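Local atomic coordinates of purine phosphoribosyltransferase (Pyrococcus horikoshii, PDB entry 1VDM), a protein that probably transfers the phosphoribosyl group of phosphoribosyl pyrophosphate to a purine base, releasing pyrophosphate. Residues 20-25 with 115-120. Sequence-based numbering, arbitrary orientation.
Sequences EKLREY and KIACLA
Y25 and K115 meet where the C-terminal end of helix 8-23 lies against strand 113-118, the strand at one margin of the five-stranded sheet of this type I phosphoribosyltransferase fold. The helix covers one face of that sheet; L22 comes from its last turn and Y25 from the residues that follow.

The lysine is best followed outward along its chain. Its CB lies over one face of the Y25 ring, toward the rim, 3.6 Å from CE2 of Y25. This CB of K115 stands 27° off the normal of the Y25 ring, a CH-pi contact. CG sits over the middle of the ring, on the same face. The turn about the CB-CG bond of K115 (chi2 68°) then sets CD over that face near the opposite rim. There CD of K115 is 3.8 Å from CE1 of Y25. CE and NZ lead away from the tyrosine, and the ammonium group has a weak, long ion pair with E113. Lysine suits this border position because its methylenes can pave an aromatic face while its charged end continues past the ring, toward E113.

Tyrosine is equally apt. With CG anti to the backbone N (chi1 174°), the ring of Y25 reaches from the chain toward the sheet, and its hydroxyl, at the far end of the ring, hydrogen-bonds to the carbonyl oxygen of V86 on the adjoining strand 85-90. The chain just past the helix is thereby joined to two neighbouring strands, by a face to one and by a hydroxyl to the other.

One turn back, L22 packs on V87 and L44 as well as on A117, whose methyl points toward the helix and offers the leucine a small apolar surface. The touch is light: CD1 of L22 stands 4.4 Å from CB of A117.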
ATOM      1  N   GLU G  20     -28.444  16.291 -14.859  1.00 45.76           N
ATOM      2  CA  GLU G  20     -28.941  15.858 -16.158  1.00 49.40           C
ATOM      3  C   GLU G  20     -29.865  16.906 -16.780  1.00 50.11           C
ATOM      4  O   GLU G  20     -29.831  17.133 -17.995  1.00 51.29           O
ATOM      5  CB  GLU G  20     -29.669  14.511 -16.040  1.00 52.37           C
ATOM      6  CG  GLU G  20     -30.015  13.859 -17.398  1.00 57.21           C
ATOM      7  CD  GLU G  20     -28.797  13.702 -18.328  1.00 60.68           C
ATOM      8  OE1 GLU G  20     -27.796  13.073 -17.910  1.00 63.24           O
ATOM      9  OE2 GLU G  20     -28.838  14.206 -19.476  1.00 60.03           O
ATOM     10  N   LYS G  21     -30.678  17.548 -15.942  1.00 50.05           N
ATOM     11  CA  LYS G  21     -31.604  18.578 -16.401  1.00 49.71           C
ATOM     12  C   LYS G  21     -30.871  19.873 -16.728  1.00 49.20           C
ATOM     13  O   LYS G  21     -31.198  20.548 -17.702  1.00 49.46           O
ATOM     14  CB  LYS G  21     -32.675  18.842 -15.338  1.00 49.91           C
ATOM     15  CG  LYS G  21     -34.076  18.443 -15.759  1.00 51.44           C
ATOM     16  CD  LYS G  21     -34.154  16.966 -16.111  1.00 54.00           C
ATOM     17  CE  LYS G  21     -35.499  16.614 -16.731  1.00 55.50           C
ATOM     18  NZ  LYS G  21     -35.600  15.165 -17.066  1.00 56.59           N
ATOM     19  N   LEU G  22     -29.883  20.227 -15.914  1.00 48.44           N
ATOM     20  CA  LEU G  22     -29.123  21.446 -16.162  1.00 48.89           C
ATOM     21  C   LEU G  22     -28.256  21.312 -17.417  1.00 50.51           C
ATOM     22  O   LEU G  22     -27.818  22.314 -17.984  1.00 49.45           O
ATOM     23  CB  LEU G  22     -28.242  21.791 -14.954  1.00 47.58           C
ATOM     24  CG  LEU G  22     -28.924  22.382 -13.715  1.00 47.74           C
ATOM     25  CD1 LEU G  22     -27.897  22.624 -12.608  1.00 43.73           C
ATOM     26  CD2 LEU G  22     -29.608  23.684 -14.101  1.00 45.59           C
ATOM     27  N   ARG G  23     -28.010  20.077 -17.849  1.00 52.51           N
ATOM     28  CA  ARG G  23     -27.202  19.839 -19.043  1.00 54.50           C
ATOM     29  C   ARG G  23     -27.896  20.393 -20.281  1.00 55.97           C
ATOM     30  O   ARG G  23     -27.242  20.881 -21.202  1.00 56.62           O
ATOM     31  CB  ARG G  23     -26.920  18.342 -19.229  1.00 54.37           C
ATOM     32  CG  ARG G  23     -25.893  17.786 -18.247  1.00 54.76           C
ATOM     33  CD  ARG G  23     -25.046  16.673 -18.853  1.00 54.21           C
ATOM     34  NE  ARG G  23     -23.946  16.295 -17.963  1.00 55.55           N
ATOM     35  CZ  ARG G  23     -24.075  15.510 -16.894  1.00 54.35           C
ATOM     36  NH1 ARG G  23     -25.257  14.999 -16.568  1.00 51.61           N
ATOM     37  NH2 ARG G  23     -23.017  15.246 -16.143  1.00 55.03           N
ATOM     38  N   GLU G  24     -29.223  20.323 -20.291  1.00 57.30           N
ATOM     39  CA  GLU G  24     -30.014  20.831 -21.405  1.00 58.99           C
ATOM     40  C   GLU G  24     -30.017  22.364 -21.404  1.00 58.75           C
ATOM     41  O   GLU G  24     -30.304  22.993 -22.423  1.00 58.92           O
ATOM     42  CB  GLU G  24     -31.447  20.305 -21.304  1.00 60.85           C
ATOM     43  CG  GLU G  24     -31.531  18.794 -21.099  1.00 64.87           C
ATOM     44  CD  GLU G  24     -32.959  18.288 -20.929  1.00 67.30           C
ATOM     45  OE1 GLU G  24     -33.664  18.769 -20.010  1.00 68.69           O
ATOM     46  OE2 GLU G  24     -33.376  17.403 -21.709  1.00 68.74           O
ATOM     47  N   TYR G  25     -29.688  22.958 -20.258  1.00 57.69           N
ATOM     48  CA  TYR G  25     -29.656  24.413 -20.114  1.00 56.25           C
ATOM     49  C   TYR G  25     -28.267  25.010 -20.372  1.00 56.03           C
ATOM     50  O   TYR G  25     -28.143  26.193 -20.684  1.00 56.41           O
ATOM     51  CB  TYR G  25     -30.151  24.800 -18.714  1.00 55.91           C
ATOM     52  CG  TYR G  25     -30.024  26.271 -18.389  1.00 56.52           C
ATOM     53  CD1 TYR G  25     -30.645  27.240 -19.181  1.00 55.94           C
ATOM     54  CD2 TYR G  25     -29.265  26.698 -17.296  1.00 56.31           C
ATOM     55  CE1 TYR G  25     -30.512  28.599 -18.896  1.00 55.21           C
ATOM     56  CE2 TYR G  25     -29.127  28.053 -16.999  1.00 56.83           C
ATOM     57  CZ  TYR G  25     -29.753  28.999 -17.805  1.00 55.83           C
ATOM     58  OH  TYR G  25     -29.614  30.339 -17.518  1.00 54.15           O
ATOM     59  N   LYS G 115     -31.589  30.829 -14.367  1.00 50.69           N
ATOM     60  CA  LYS G 115     -32.350  29.655 -13.966  1.00 47.83           C
ATOM     61  C   LYS G 115     -32.035  29.410 -12.498  1.00 44.87           C
ATOM     62  O   LYS G 115     -31.004  29.852 -11.999  1.00 43.45           O
ATOM     63  CB  LYS G 115     -31.935  28.442 -14.793  1.00 50.22           C
ATOM     64  CG  LYS G 115     -33.080  27.769 -15.529  1.00 54.04           C
ATOM     65  CD  LYS G 115     -33.628  28.657 -16.639  1.00 55.18           C
ATOM     66  CE  LYS G 115     -34.753  27.963 -17.389  1.00 56.62           C
ATOM     67  NZ  LYS G 115     -35.356  28.881 -18.388  1.00 60.02           N
ATOM     68  N   ILE G 116     -32.917  28.704 -11.807  1.00 42.95           N
ATOM     69  CA  ILE G 116     -32.716  28.445 -10.386  1.00 40.76           C
ATOM     70  C   ILE G 116     -32.896  26.981 -10.039  1.00 38.71           C
ATOM     71  O   ILE G 116     -33.924  26.374 -10.366  1.00 37.81           O
ATOM     72  CB  ILE G 116     -33.692  29.287  -9.542  1.00 42.79           C
ATOM     73  CG1 ILE G 116     -33.343  30.769  -9.703  1.00 43.14           C
ATOM     74  CG2 ILE G 116     -33.645  28.846  -8.080  1.00 43.33           C
ATOM     75  CD1 ILE G 116     -34.381  31.702  -9.154  1.00 42.14           C
ATOM     76  N   ALA G 117     -31.888  26.424  -9.370  1.00 35.39           N
ATOM     77  CA  ALA G 117     -31.911  25.023  -8.977  1.00 33.95           C
ATOM     78  C   ALA G 117     -31.778  24.868  -7.469  1.00 33.75           C
ATOM     79  O   ALA G 117     -30.937  25.513  -6.838  1.00 32.63           O
ATOM     80  CB  ALA G 117     -30.791  24.270  -9.683  1.00 32.63           C
ATOM     81  N   CYS G 118     -32.612  24.003  -6.904  1.00 33.10           N
ATOM     82  CA  CYS G 118     -32.620  23.744  -5.469  1.00 34.63           C
ATOM     83  C   CYS G 118     -32.854  22.275  -5.201  1.00 33.29           C
ATOM     84  O   CYS G 118     -33.420  21.564  -6.030  1.00 32.43           O
ATOM     85  CB  CYS G 118     -33.741  24.532  -4.779  1.00 36.52           C
ATOM     86  SG  CYS G 118     -33.506  26.307  -4.705  1.00 44.78           S
ATOM     87  N   LEU G 119     -32.424  21.818  -4.036  1.00 31.96           N
ATOM     88  CA  LEU G 119     -32.642  20.434  -3.672  1.00 33.94           C
ATOM     89  C   LEU G 119     -34.125  20.257  -3.355  1.00 35.32           C
ATOM     90  O   LEU G 119     -34.743  19.267  -3.757  1.00 35.57           O
ATOM     91  CB  LEU G 119     -31.814  20.076  -2.445  1.00 30.96           C
ATOM     92  CG  LEU G 119     -30.300  20.103  -2.628  1.00 31.73           C
ATOM     93  CD1 LEU G 119     -29.609  19.919  -1.273  1.00 28.75           C
ATOM     94  CD2 LEU G 119     -29.907  18.994  -3.609  1.00 28.73           C
ATOM     95  N   ALA G 120     -34.691  21.230  -2.640  1.00 37.28           N
ATOM     96  CA  ALA G 120     -36.093  21.184  -2.245  1.00 40.34           C
ATOM     97  C   ALA G 120     -36.734  22.560  -2.185  1.00 41.73           C
ATOM     98  O   ALA G 120     -36.054  23.586  -2.216  1.00 41.02           O
ATOM     99  CB  ALA G 120     -36.226  20.505  -0.888  1.00 39.02           C
TER